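Local coordinates for protein aldehyde dehydrogenase (PDB 4H7N) that probably oxidises aldehydes to carboxylic acids with NAD+ as the electron acceptor, at residues 28-33 / 193-198; 204-209 / 216-221; 245-250 / 276-281; 284-289 / 370-375. All blocks are in the same frame, centred on the assembly; numbering follows the deposited sequence.

Contact 1 of 4, residues 28-33 / 193-198; sequences RLLAQQ and GETGAN
Two helical segments, 28-33 and 193-198, pass each other with the CA of L30 and the CA of N198 as their nearest backbone points, 7.9 Å apart. The gap is spanned by one side chain, L30, whose CB points at the other helix. Its CG lies opposite the backbone N (chi1 -175°), which carries the isopropyl end outward across the gap, and the methyl CD2 does the touching. That methyl rests 3.9 Å from CB of N198, so it meets the aliphatic root of the asparagine and not its amide. On the preceding turn the same CD2 lies 4.0 Å from the carbonyl O of T195, with the T195 methyl CG2 a little farther off at 4.4 Å from CD2. A single methyl therefore lies against residues one turn apart, by van der Waals contact alone. The loop just before helix 27-46 adds P25 against L30 and P24 against T195. The contact sets the first turns of helix 27-46, near the N-terminus, beside helix 193-200, which in the chain comes between strands 186-188 and 205-209 of the parallel part of a Rossmann-like sheet, as in NAD-binding domains of this family.

Contact 2 of 4, residues 204-209 / 216-221; sequences DFVCFT and REVAET
V218 of the helix lays one methyl over the F208 ring and the other against V206, alternate residues of the strand whose CB atoms both point at the helix. The tight part is the face of the F208 ring: V218 CG2 sits 3.9 Å above the ring plane, shifted toward the rim. This is a CH-pi contact in which V218 CG2 is 4.2 Å from the F208 ring centroid, 20° off the ring normal. CG and CD1 of F208 are the ring atoms nearest to that methyl. The other branch, V218 CG1, is carried toward the strand by a chi1 of 169° and lies 4.1 Å from V206 CG1, with F208 CB equally close to it. With an alanine in place of V218, the F208 face would probably lose its methyl cover and a gap open beside V206. The loose side is the outer face of the helix, where E217 is exposed to solvent. At the edge turned to the second subunit, R216 NH2 hydrogen-bonds to the backbone O of R224 of that subunit. I200 of helix 193-200 and L231 of strand 229-232 also touch V218. Strand 205-209, helix 212-225 and strand 229-232 form a beta-alpha-beta unit of the Rossmann-like domain that binds NAD in aldehyde dehydrogenases, and F208 lies about 7 Å, side chain to side chain, from E232, the predicted active-site glutamate.

Contact 3 of 4, residues 245-250 / 276-281; sequences ANLELA and ESKFEE
E281 reaches across to L247 with an extended chain, and the methyl CD1 of L247 is what it finds. The approach tightens toward the end of the glutamate. Its CB is still 4.6 Å from L247 CD1; CG comes to 3.9 Å from that methyl and the carboxylate carbon CD to 3.6 Å. At the tip the two oxygens differ: OE2 touches L247 CD1 at 3.5 Å, while OE1 is 4.3 Å from it. With CG opposite the backbone N (chi1 177°) and no bend beyond it, the glutamate crosses the leucine side chain at about a right angle. A second side chain, K278, borders the same methyl, its CD lying 4.4 Å from L247 CD1. The lysine CD and the glutamate carboxylate thus both come against one methyl of a partly exposed leucine. L247 itself opens a helix. N246, just before it, takes the N-cap position: its OD1 accepts from L249 N at 3.2 Å with a nearly straight bond (169°), though the donor stands well above the carbonyl plane. F282 and Q285 of the second helix also pack on L247, and L249 meets W471 of the second subunit. The pair joins the starts of helices 247-259 and 279-292, successive helices of the parallel alpha/beta core of the aldehyde dehydrogenase catalytic domain, the first of them with an asparagine N-cap.

Contact 4 of 4, residues 284-289 / 370-375; sequences HQLIAK and MPVMPF
L286 and M370 meet because both side chains turn into the space between helix and strand: L286 holds CG opposite its backbone N (chi1 -164°), while M370, a selenomethionine, sets CG beside its backbone N (chi1 -74°) and bends at its end (chi3 -74°). Helix 279-292 follows strand 269-275 and lies on the sheet over strand 369-375, a layer of the alpha/beta fold of the catalytic domain; strand 369-375 pairs parallel with 269-275 but comes much later in the chain. At the nearest backbone points the CA of L286 and the CA of M370 are 9.1 Å apart, and side chains fill the difference. The selenium does the touching from the strand: SE of M370 lies 3.9 Å from the methyl CD2 of L286, with L286 CG and CD1 each only slightly farther away. It therefore sits over the whole isopropyl fork, and the two side chains run at a slant to one another. The same CD2 also reaches along the strand to V372, whose CG2 is 4.2 Å from it. V350 of the neighbouring strand packs on both L286 and M370, and L255 and A258 of helix 247-259 also pack on M370, making this a buried contact of apolar side chains. Beside it, Q285 and K289 meet helix 247-259 with polar groups: K289 NZ is hydrogen-bonded to S252 OG and T251 OG1, salt-bridged to E248, and donates to Q285 OE1 at 3.1 Å, from above the carbonyl plane.

How the contacts relate
Contacts 1, 2 and 4 are buried, while contact 3 lies at the surface, and the chemistry follows: a methyl on a backbone carbonyl and an asparagine CB in contact 1, methyls and a ring face in contact 2, selenium in contact 4, but a leucine methyl and charged side chains in contact 3. Contacts 1 and 2 are neighbours, centres 14 Å apart, where helix 193-200 leads on to strand 205-209. On the opposite side of the chain's centre, contacts 3 and 4 share helix 279-292 and touch through a salt bridge of 2.7 Å from E248 OE2 to K289 NZ. Contacts 2 and 4 set a helix on a strand, contact 1 helix beside helix, contact 3 the beginnings of two helices.

Contact 1 of 4, residues 28-33 / 193-198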
loop_
_atom_site.group_PDB
_atom_site.type_symbol
_atom_site.label_atom_id
_atom_site.label_comp_id
_atom_site.label_asym_id
_atom_site.label_seq_id
_atom_site.Cartn_x
_atom_site.Cartn_y
_atom_site.Cartn_z
ATOM N N ARG A 28 -8.205 -27.197 -6.973
ATOM C CA ARG A 28 -7.047 -27.974 -7.475
ATOM C C ARG A 28 -6.601 -27.550 -8.908
ATOM O O ARG A 28 -5.425 -27.320 -9.180
ATOM C CB ARG A 28 -7.382 -29.476 -7.428
ATOM C CG ARG A 28 -6.196 -30.402 -7.230
ATOM C CD ARG A 28 -6.640 -31.778 -6.717
ATOM N NE ARG A 28 -5.501 -32.633 -6.363
ATOM C CZ ARG A 28 -4.747 -33.313 -7.232
ATOM N NH1 ARG A 28 -4.981 -33.264 -8.545
ATOM N NH2 ARG A 28 -3.740 -34.056 -6.783
ATOM N N LEU A 29 -7.545 -27.420 -9.802
ATOM C CA LEU A 29 -7.260 -26.902 -11.143
ATOM C C LEU A 29 -6.835 -25.422 -11.182
ATOM O O LEU A 29 -6.010 -25.017 -11.995
ATOM C CB LEU A 29 -8.498 -27.052 -12.016
ATOM C CG LEU A 29 -8.406 -26.486 -13.441
ATOM C CD1 LEU A 29 -7.201 -27.111 -14.115
ATOM C CD2 LEU A 29 -9.690 -26.778 -14.221
ATOM N N LEU A 30 -7.459 -24.586 -10.366
ATOM C CA LEU A 30 -7.061 -23.207 -10.315
ATOM C C LEU A 30 -5.594 -23.063 -9.887
ATOM O O LEU A 30 -4.810 -22.302 -10.485
ATOM C CB LEU A 30 -7.986 -22.448 -9.380
ATOM C CG LEU A 30 -7.717 -20.962 -9.367
ATOM C CD1 LEU A 30 -7.737 -20.346 -10.769
ATOM C CD2 LEU A 30 -8.776 -20.338 -8.481
ATOM N N ALA A 31 -5.206 -23.832 -8.885
ATOM C CA ALA A 31 -3.824 -23.818 -8.357
ATOM C C ALA A 31 -2.820 -24.232 -9.432
ATOM O O ALA A 31 -1.721 -23.706 -9.544
ATOM C CB ALA A 31 -3.723 -24.781 -7.172
ATOM N N GLN A 32 -3.205 -25.221 -10.189
ATOM C CA GLN A 32 -2.430 -25.684 -11.324
ATOM C C GLN A 32 -2.221 -24.602 -12.345
ATOM O O GLN A 32 -1.109 -24.395 -12.775
ATOM C CB GLN A 32 -3.154 -26.887 -11.932
ATOM C CG GLN A 32 -2.510 -27.633 -13.087
ATOM C CD GLN A 32 -3.399 -28.811 -13.509
ATOM O OE1 GLN A 32 -3.724 -29.672 -12.676
ATOM N NE2 GLN A 32 -3.838 -28.824 -14.779
ATOM N N GLN A 33 -3.266 -23.863 -12.723
ATOM C CA GLN A 33 -3.108 -22.783 -13.717
ATOM C C GLN A 33 -2.264 -21.620 -13.192
ATOM O O GLN A 33 -1.525 -21.010 -13.952
ATOM C CB GLN A 33 -4.451 -22.241 -14.163
ATOM C CG GLN A 33 -5.352 -23.275 -14.804
ATOM C CD GLN A 33 -6.664 -22.650 -15.188
ATOM O OE1 GLN A 33 -7.693 -22.869 -14.535
ATOM N NE2 GLN A 33 -6.632 -21.826 -16.225
ATOM N N GLY A 193 -18.065 -15.511 -7.110
ATOM C CA GLY A 193 -17.369 -15.050 -5.944
ATOM C C GLY A 193 -16.478 -16.091 -5.308
ATOM O O GLY A 193 -15.398 -15.762 -4.828
ATOM N N GLU A 194 -16.913 -17.344 -5.296
ATOM C CA GLU A 194 -16.130 -18.413 -4.694
ATOM C C GLU A 194 -14.831 -18.614 -5.451
ATOM O O GLU A 194 -13.820 -18.845 -4.849
ATOM C CB GLU A 194 -16.891 -19.736 -4.659
ATOM C CG GLU A 194 -16.084 -20.904 -4.043
ATOM C CD GLU A 194 -15.759 -20.759 -2.535
ATOM O OE1 GLU A 194 -16.184 -19.776 -1.878
ATOM O OE2 GLU A 194 -15.083 -21.653 -1.977
ATOM N N THR A 195 -14.861 -18.534 -6.775
ATOM C CA THR A 195 -13.614 -18.664 -7.533
ATOM C C THR A 195 -12.661 -17.511 -7.242
ATOM O O THR A 195 -11.451 -17.690 -7.167
ATOM C CB THR A 195 -13.923 -18.728 -9.014
ATOM O OG1 THR A 195 -14.759 -19.838 -9.236
ATOM C CG2 THR A 195 -12.645 -18.874 -9.834
ATOM N N GLY A 196 -13.223 -16.324 -7.084
ATOM C CA GLY A 196 -12.446 -15.151 -6.676
ATOM C C GLY A 196 -11.770 -15.343 -5.330
ATOM O O GLY A 196 -10.554 -15.064 -5.151
ATOM N N ALA A 197 -12.543 -15.809 -4.361
ATOM C CA ALA A 197 -11.979 -16.131 -3.065
ATOM C C ALA A 197 -10.857 -17.142 -3.175
ATOM O O ALA A 197 -9.794 -16.957 -2.552
ATOM C CB ALA A 197 -13.072 -16.633 -2.098
ATOM N N ASN A 198 -11.069 -18.214 -3.948
ATOM C CA ASN A 198 -10.007 -19.206 -4.153
ATOM C C ASN A 198 -8.697 -18.634 -4.748
ATOM O O ASN A 198 -7.609 -18.946 -4.296
ATOM C CB ASN A 198 -10.478 -20.376 -5.012
ATOM C CG ASN A 198 -11.473 -21.271 -4.286
ATOM O OD1 ASN A 198 -11.514 -21.309 -3.049
ATOM N ND2 ASN A 198 -12.302 -21.984 -5.054
#

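Contact 2 of 4, residues 204-209 / 216-221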
loop_
_atom_site.group_PDB
_atom_site.type_symbol
_atom_site.label_atom_id
_atom_site.label_comp_id
_atom_site.label_asym_id
_atom_site.label_seq_id
_atom_site.Cartn_x
_atom_site.Cartn_y
_atom_site.Cartn_z
ATOM N N ASP A 204 0.251 -13.301 -5.448
ATOM C CA ASP A 204 1.173 -12.491 -4.649
ATOM C C ASP A 204 0.628 -11.096 -4.377
ATOM O O ASP A 204 1.189 -10.339 -3.589
ATOM C CB ASP A 204 2.494 -12.353 -5.403
ATOM C CG ASP A 204 3.152 -13.705 -5.680
ATOM O OD1 ASP A 204 3.086 -14.598 -4.832
ATOM O OD2 ASP A 204 3.652 -13.938 -6.808
ATOM N N PHE A 205 -0.468 -10.753 -5.036
ATOM C CA PHE A 205 -1.010 -9.397 -5.083
ATOM C C PHE A 205 -2.466 -9.559 -5.620
ATOM O O PHE A 205 -2.687 -10.245 -6.638
ATOM C CB PHE A 205 -0.162 -8.517 -6.023
ATOM C CG PHE A 205 -0.467 -7.028 -5.949
ATOM C CD1 PHE A 205 -1.699 -6.521 -6.334
ATOM C CD2 PHE A 205 0.501 -6.142 -5.543
ATOM C CE1 PHE A 205 -1.978 -5.179 -6.233
ATOM C CE2 PHE A 205 0.251 -4.771 -5.469
ATOM C CZ PHE A 205 -1.012 -4.302 -5.791
ATOM N N VAL A 206 -3.428 -8.907 -5.004
ATOM C CA VAL A 206 -4.824 -8.927 -5.480
ATOM C C VAL A 206 -5.374 -7.543 -5.717
ATOM O O VAL A 206 -5.307 -6.654 -4.833
ATOM C CB VAL A 206 -5.778 -9.728 -4.563
ATOM C CG1 VAL A 206 -5.906 -9.126 -3.167
ATOM C CG2 VAL A 206 -7.170 -9.827 -5.218
ATOM N N CYS A 207 -5.927 -7.339 -6.916
ATOM C CA CYS A 207 -6.735 -6.158 -7.270
ATOM C C CYS A 207 -8.228 -6.515 -7.333
ATOM O O CYS A 207 -8.635 -7.462 -8.058
ATOM C CB CYS A 207 -6.343 -5.657 -8.650
ATOM S SG CYS A 207 -4.640 -5.148 -8.722
ATOM N N PHE A 208 -9.052 -5.800 -6.578
ATOM C CA PHE A 208 -10.489 -6.057 -6.537
ATOM C C PHE A 208 -11.249 -4.749 -6.651
ATOM O O PHE A 208 -10.967 -3.735 -5.926
ATOM C CB PHE A 208 -10.899 -6.765 -5.247
ATOM C CG PHE A 208 -12.373 -6.886 -5.074
ATOM C CD1 PHE A 208 -13.057 -7.947 -5.633
ATOM C CD2 PHE A 208 -13.100 -5.908 -4.379
ATOM C CE1 PHE A 208 -14.433 -8.074 -5.476
ATOM C CE2 PHE A 208 -14.472 -6.000 -4.255
ATOM C CZ PHE A 208 -15.137 -7.092 -4.799
ATOM N N THR A 209 -12.228 -4.774 -7.551
ATOM C CA THR A 209 -13.176 -3.714 -7.741
ATOM C C THR A 209 -14.563 -4.299 -7.607
ATOM O O THR A 209 -14.855 -5.335 -8.228
ATOM C CB THR A 209 -13.013 -3.131 -9.152
ATOM O OG1 THR A 209 -11.693 -2.635 -9.313
ATOM C CG2 THR A 209 -13.981 -1.961 -9.372
ATOM N N ARG A 216 -14.334 -5.500 1.609
ATOM C CA ARG A 216 -13.904 -5.632 2.979
ATOM C C ARG A 216 -13.457 -7.074 3.263
ATOM O O ARG A 216 -12.459 -7.308 3.947
ATOM C CB ARG A 216 -14.973 -5.180 3.949
ATOM C CG ARG A 216 -15.124 -3.693 3.926
ATOM C CD ARG A 216 -15.936 -3.194 5.044
ATOM N NE ARG A 216 -15.195 -3.209 6.298
ATOM C CZ ARG A 216 -15.684 -2.741 7.441
ATOM N NH1 ARG A 216 -16.899 -2.232 7.470
ATOM N NH2 ARG A 216 -14.976 -2.766 8.566
ATOM N N GLU A 217 -14.168 -8.034 2.693
ATOM C CA GLU A 217 -13.822 -9.424 2.865
ATOM C C GLU A 217 -12.507 -9.708 2.123
ATOM O O GLU A 217 -11.655 -10.445 2.609
ATOM C CB GLU A 217 -15.010 -10.208 2.324
ATOM C CG GLU A 217 -14.975 -11.710 2.318
ATOM C CD GLU A 217 -16.351 -12.262 1.865
ATOM O OE1 GLU A 217 -17.322 -11.468 1.754
ATOM O OE2 GLU A 217 -16.456 -13.483 1.616
ATOM N N VAL A 218 -12.310 -9.100 0.954
ATOM C CA VAL A 218 -11.059 -9.297 0.210
ATOM C C VAL A 218 -9.878 -8.686 0.963
ATOM O O VAL A 218 -8.818 -9.247 0.968
ATOM C CB VAL A 218 -11.107 -8.688 -1.208
ATOM C CG1 VAL A 218 -9.704 -8.669 -1.827
ATOM C CG2 VAL A 218 -12.041 -9.492 -2.077
ATOM N N ALA A 219 -10.078 -7.532 1.593
ATOM C CA ALA A 219 -9.046 -6.895 2.453
ATOM C C ALA A 219 -8.611 -7.842 3.530
ATOM O O ALA A 219 -7.406 -8.022 3.826
ATOM C CB ALA A 219 -9.596 -5.614 3.105
ATOM N N GLU A 220 -9.599 -8.415 4.191
ATOM C CA GLU A 220 -9.302 -9.287 5.332
ATOM C C GLU A 220 -8.635 -10.575 4.883
ATOM O O GLU A 220 -7.692 -10.966 5.473
ATOM C CB GLU A 220 -10.574 -9.572 6.166
ATOM C CG GLU A 220 -11.128 -8.322 6.866
ATOM C CD GLU A 220 -12.535 -8.495 7.456
ATOM O OE1 GLU A 220 -12.842 -9.617 7.910
ATOM O OE2 GLU A 220 -13.318 -7.494 7.485
ATOM N N THR A 221 -9.077 -11.184 3.784
ATOM C CA THR A 221 -8.412 -12.370 3.216
ATOM C C THR A 221 -6.995 -12.092 2.767
ATOM O O THR A 221 -6.055 -12.837 3.072
ATOM C CB THR A 221 -9.227 -12.940 2.045
ATOM O OG1 THR A 221 -10.531 -13.227 2.510
ATOM C CG2 THR A 221 -8.636 -14.234 1.547
#

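Contact 3 of 4, residues 245-250 / 276-281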
loop_
_atom_site.group_PDB
_atom_site.type_symbol
_atom_site.label_atom_id
_atom_site.label_comp_id
_atom_site.label_asym_id
_atom_site.label_seq_id
_atom_site.Cartn_x
_atom_site.Cartn_y
_atom_site.Cartn_z
ATOM N N ALA A 245 -23.221 29.119 -10.658
ATOM C CA ALA A 245 -22.864 28.106 -11.690
ATOM C C ALA A 245 -23.439 28.404 -13.066
ATOM O O ALA A 245 -24.451 29.054 -13.171
ATOM C CB ALA A 245 -23.338 26.718 -11.267
ATOM N N ASN A 246 -22.834 27.833 -14.109
ATOM C CA ASN A 246 -23.414 27.844 -15.452
ATOM C C ASN A 246 -24.375 26.654 -15.509
ATOM O O ASN A 246 -23.927 25.503 -15.631
ATOM C CB ASN A 246 -22.324 27.714 -16.528
ATOM C CG ASN A 246 -22.877 27.681 -17.952
ATOM O OD1 ASN A 246 -23.997 27.247 -18.202
ATOM N ND2 ASN A 246 -22.055 28.108 -18.910
ATOM N N LEU A 247 -25.676 26.923 -15.394
ATOM C CA LEU A 247 -26.674 25.847 -15.239
ATOM C C LEU A 247 -26.852 24.985 -16.473
ATOM O O LEU A 247 -27.263 23.829 -16.363
ATOM C CB LEU A 247 -28.036 26.412 -14.848
ATOM C CG LEU A 247 -28.042 27.141 -13.499
ATOM C CD1 LEU A 247 -29.443 27.704 -13.253
ATOM C CD2 LEU A 247 -27.595 26.222 -12.378
ATOM N N GLU A 248 -26.627 25.580 -17.650
ATOM C CA GLU A 248 -26.717 24.858 -18.898
ATOM C C GLU A 248 -25.665 23.745 -18.972
ATOM O O GLU A 248 -25.982 22.603 -19.333
ATOM C CB GLU A 248 -26.577 25.855 -20.068
ATOM C CG GLU A 248 -26.517 25.196 -21.422
ATOM C CD GLU A 248 -27.809 24.479 -21.776
ATOM O OE1 GLU A 248 -28.904 25.046 -21.550
ATOM O OE2 GLU A 248 -27.728 23.360 -22.298
ATOM N N LEU A 249 -24.409 24.076 -18.629
ATOM C CA LEU A 249 -23.364 23.100 -18.578
ATOM C C LEU A 249 -23.583 22.162 -17.391
ATOM O O LEU A 249 -23.399 20.948 -17.498
ATOM C CB LEU A 249 -21.983 23.787 -18.439
ATOM C CG LEU A 249 -21.571 24.601 -19.693
ATOM C CD1 LEU A 249 -20.202 25.276 -19.456
ATOM C CD2 LEU A 249 -21.544 23.779 -20.993
ATOM N N ALA A 250 -23.979 22.710 -16.256
ATOM C CA ALA A 250 -24.123 21.863 -15.054
ATOM C C ALA A 250 -25.195 20.782 -15.260
ATOM O O ALA A 250 -25.026 19.631 -14.836
ATOM C CB ALA A 250 -24.452 22.709 -13.835
ATOM N N GLU A 276 -30.350 26.927 -3.059
ATOM C CA GLU A 276 -31.822 27.071 -3.048
ATOM C C GLU A 276 -32.388 28.079 -4.045
ATOM O O GLU A 276 -33.434 27.847 -4.584
ATOM C CB GLU A 276 -32.375 27.313 -1.638
ATOM C CG GLU A 276 -31.888 28.584 -0.970
ATOM C CD GLU A 276 -32.323 28.682 0.496
ATOM O OE1 GLU A 276 -32.992 27.755 0.995
ATOM O OE2 GLU A 276 -31.983 29.681 1.162
ATOM N N SER A 277 -31.696 29.173 -4.311
ATOM C CA SER A 277 -32.191 30.157 -5.275
ATOM C C SER A 277 -32.170 29.669 -6.728
ATOM O O SER A 277 -32.816 30.286 -7.579
ATOM C CB SER A 277 -31.387 31.464 -5.193
ATOM O OG SER A 277 -30.018 31.228 -5.517
ATOM N N LYS A 278 -31.420 28.611 -7.035
ATOM C CA LYS A 278 -31.360 28.082 -8.424
ATOM C C LYS A 278 -31.973 26.695 -8.542
ATOM O O LYS A 278 -31.990 26.088 -9.617
ATOM C CB LYS A 278 -29.904 27.976 -8.886
ATOM C CG LYS A 278 -29.162 29.288 -8.811
ATOM C CD LYS A 278 -29.781 30.308 -9.761
ATOM C CE LYS A 278 -28.935 31.566 -9.797
ATOM N NZ LYS A 278 -29.649 32.664 -10.478
ATOM N N PHE A 279 -32.480 26.207 -7.429
ATOM C CA PHE A 279 -32.922 24.834 -7.302
ATOM C C PHE A 279 -34.030 24.465 -8.305
ATOM O O PHE A 279 -33.907 23.491 -9.080
ATOM C CB PHE A 279 -33.357 24.612 -5.851
ATOM C CG PHE A 279 -34.071 23.318 -5.642
ATOM C CD1 PHE A 279 -33.395 22.134 -5.705
ATOM C CD2 PHE A 279 -35.437 23.302 -5.380
ATOM C CE1 PHE A 279 -34.050 20.934 -5.516
ATOM C CE2 PHE A 279 -36.097 22.117 -5.203
ATOM C CZ PHE A 279 -35.401 20.922 -5.274
ATOM N N GLU A 280 -35.084 25.271 -8.310
ATOM C CA GLU A 280 -36.255 25.035 -9.139
ATOM C C GLU A 280 -35.873 25.056 -10.631
ATOM O O GLU A 280 -36.194 24.146 -11.400
ATOM C CB GLU A 280 -37.345 26.083 -8.832
ATOM C CG GLU A 280 -38.510 26.010 -9.816
ATOM C CD GLU A 280 -39.649 27.003 -9.566
ATOM O OE1 GLU A 280 -39.468 27.960 -8.779
ATOM O OE2 GLU A 280 -40.721 26.849 -10.205
ATOM N N GLU A 281 -35.165 26.103 -11.019
ATOM C CA GLU A 281 -34.706 26.298 -12.397
ATOM C C GLU A 281 -33.816 25.134 -12.891
ATOM O O GLU A 281 -33.924 24.632 -14.026
ATOM C CB GLU A 281 -33.942 27.608 -12.366
ATOM C CG GLU A 281 -33.265 28.107 -13.609
ATOM C CD GLU A 281 -32.628 29.470 -13.328
ATOM O OE1 GLU A 281 -32.851 30.070 -12.221
ATOM O OE2 GLU A 281 -31.913 29.931 -14.224
#

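Contact 4 of 4, residues 284-289 / 370-375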
loop_
_atom_site.group_PDB
_atom_site.type_symbol
_atom_site.label_atom_id
_atom_site.label_comp_id
_atom_site.label_asym_id
_atom_site.label_seq_id
_atom_site.Cartn_x
_atom_site.Cartn_y
_atom_site.Cartn_z
ATOM N N HIS A 284 -35.888 21.682 -13.276
ATOM C CA HIS A 284 -36.676 21.741 -14.496
ATOM C C HIS A 284 -35.845 21.600 -15.740
ATOM O O HIS A 284 -36.244 20.903 -16.687
ATOM C CB HIS A 284 -37.483 23.019 -14.559
ATOM C CG HIS A 284 -38.692 22.972 -13.692
ATOM N ND1 HIS A 284 -39.643 21.980 -13.807
ATOM C CD2 HIS A 284 -39.104 23.780 -12.695
ATOM C CE1 HIS A 284 -40.602 22.186 -12.918
ATOM N NE2 HIS A 284 -40.296 23.270 -12.231
ATOM N N GLN A 285 -34.667 22.206 -15.744
ATOM C CA GLN A 285 -33.807 22.013 -16.901
ATOM C C GLN A 285 -33.313 20.541 -16.955
ATOM O O GLN A 285 -33.279 19.902 -18.024
ATOM C CB GLN A 285 -32.703 23.065 -16.963
ATOM C CG GLN A 285 -31.980 22.971 -18.283
ATOM C CD GLN A 285 -30.793 23.899 -18.445
ATOM O OE1 GLN A 285 -30.115 23.814 -19.463
ATOM N NE2 GLN A 285 -30.524 24.762 -17.467
ATOM N N LEU A 286 -32.965 19.988 -15.795
ATOM C CA LEU A 286 -32.531 18.592 -15.720
ATOM C C LEU A 286 -33.586 17.629 -16.247
ATOM O O LEU A 286 -33.278 16.668 -17.024
ATOM C CB LEU A 286 -32.127 18.226 -14.269
ATOM C CG LEU A 286 -31.311 16.948 -14.110
ATOM C CD1 LEU A 286 -29.941 17.035 -14.813
ATOM C CD2 LEU A 286 -31.099 16.620 -12.635
ATOM N N ILE A 287 -34.818 17.854 -15.812
ATOM C CA ILE A 287 -35.911 17.001 -16.299
ATOM C C ILE A 287 -36.000 17.023 -17.821
ATOM O O ILE A 287 -36.117 15.963 -18.458
ATOM C CB ILE A 287 -37.250 17.360 -15.679
ATOM C CG1 ILE A 287 -37.251 16.972 -14.201
ATOM C CG2 ILE A 287 -38.384 16.588 -16.367
ATOM C CD1 ILE A 287 -38.330 17.709 -13.422
ATOM N N ALA A 288 -35.971 18.216 -18.406
ATOM C CA ALA A 288 -36.186 18.335 -19.867
ATOM C C ALA A 288 -35.108 17.542 -20.616
ATOM O O ALA A 288 -35.399 16.800 -21.580
ATOM C CB ALA A 288 -36.169 19.790 -20.297
ATOM N N LYS A 289 -33.853 17.660 -20.151
ATOM C CA LYS A 289 -32.760 16.927 -20.773
ATOM C C LYS A 289 -32.852 15.421 -20.536
ATOM O O LYS A 289 -32.564 14.623 -21.426
ATOM C CB LYS A 289 -31.370 17.500 -20.322
ATOM C CG LYS A 289 -31.170 18.942 -20.759
ATOM C CD LYS A 289 -29.915 19.563 -20.162
ATOM C CE LYS A 289 -29.590 20.867 -20.890
ATOM N NZ LYS A 289 -28.295 21.442 -20.414
HETATM N N MSE A 370 -31.448 10.547 -10.039
HETATM C CA MSE A 370 -30.936 11.877 -9.789
HETATM C C MSE A 370 -31.804 12.466 -8.705
HETATM O O MSE A 370 -32.835 13.086 -9.011
HETATM C CB MSE A 370 -31.022 12.683 -11.073
HETATM C CG MSE A 370 -29.958 12.259 -12.070
HETATM SE SE MSE A 370 -30.225 13.025 -13.857
HETATM C CE MSE A 370 -31.729 11.945 -14.472
ATOM N N PRO A 371 -31.464 12.220 -7.442
ATOM C CA PRO A 371 -32.132 12.918 -6.339
ATOM C C PRO A 371 -31.511 14.289 -6.122
ATOM O O PRO A 371 -30.287 14.393 -5.931
ATOM C CB PRO A 371 -31.857 11.996 -5.126
ATOM C CG PRO A 371 -30.614 11.241 -5.477
ATOM C CD PRO A 371 -30.371 11.361 -6.962
ATOM N N VAL A 372 -32.333 15.323 -6.102
ATOM C CA VAL A 372 -31.865 16.696 -6.030
ATOM C C VAL A 372 -32.344 17.404 -4.777
ATOM O O VAL A 372 -33.516 17.502 -4.572
ATOM C CB VAL A 372 -32.360 17.482 -7.265
ATOM C CG1 VAL A 372 -31.722 18.856 -7.312
ATOM C CG2 VAL A 372 -31.980 16.710 -8.522
HETATM N N MSE A 373 -31.427 17.924 -3.975
HETATM C CA MSE A 373 -31.758 18.606 -2.712
HETATM C C MSE A 373 -31.294 20.042 -2.738
HETATM O O MSE A 373 -30.185 20.284 -3.140
HETATM C CB MSE A 373 -30.914 17.980 -1.593
HETATM C CG MSE A 373 -31.722 17.078 -0.705
HETATM SE SE MSE A 373 -30.630 16.465 0.809
HETATM C CE MSE A 373 -31.219 17.606 2.284
ATOM N N PRO A 374 -32.101 21.002 -2.265
ATOM C CA PRO A 374 -31.585 22.367 -2.121
ATOM C C PRO A 374 -30.635 22.536 -0.919
ATOM O O PRO A 374 -30.695 21.751 0.002
ATOM C CB PRO A 374 -32.864 23.191 -1.902
ATOM C CG PRO A 374 -33.818 22.255 -1.267
ATOM C CD PRO A 374 -33.453 20.856 -1.689
ATOM N N PHE A 375 -29.744 23.524 -0.945
ATOM C CA PHE A 375 -29.053 23.976 0.285
ATOM C C PHE A 375 -29.145 25.493 0.533
ATOM O O PHE A 375 -29.113 26.292 -0.398
ATOM C CB PHE A 375 -27.586 23.507 0.355
ATOM C CG PHE A 375 -26.751 23.960 -0.784
ATOM C CD1 PHE A 375 -26.128 25.192 -0.747
ATOM C CD2 PHE A 375 -26.573 23.154 -1.907
ATOM C CE1 PHE A 375 -25.329 25.620 -1.803
ATOM C CE2 PHE A 375 -25.783 23.590 -2.976
ATOM C CZ PHE A 375 -25.151 24.817 -2.924
#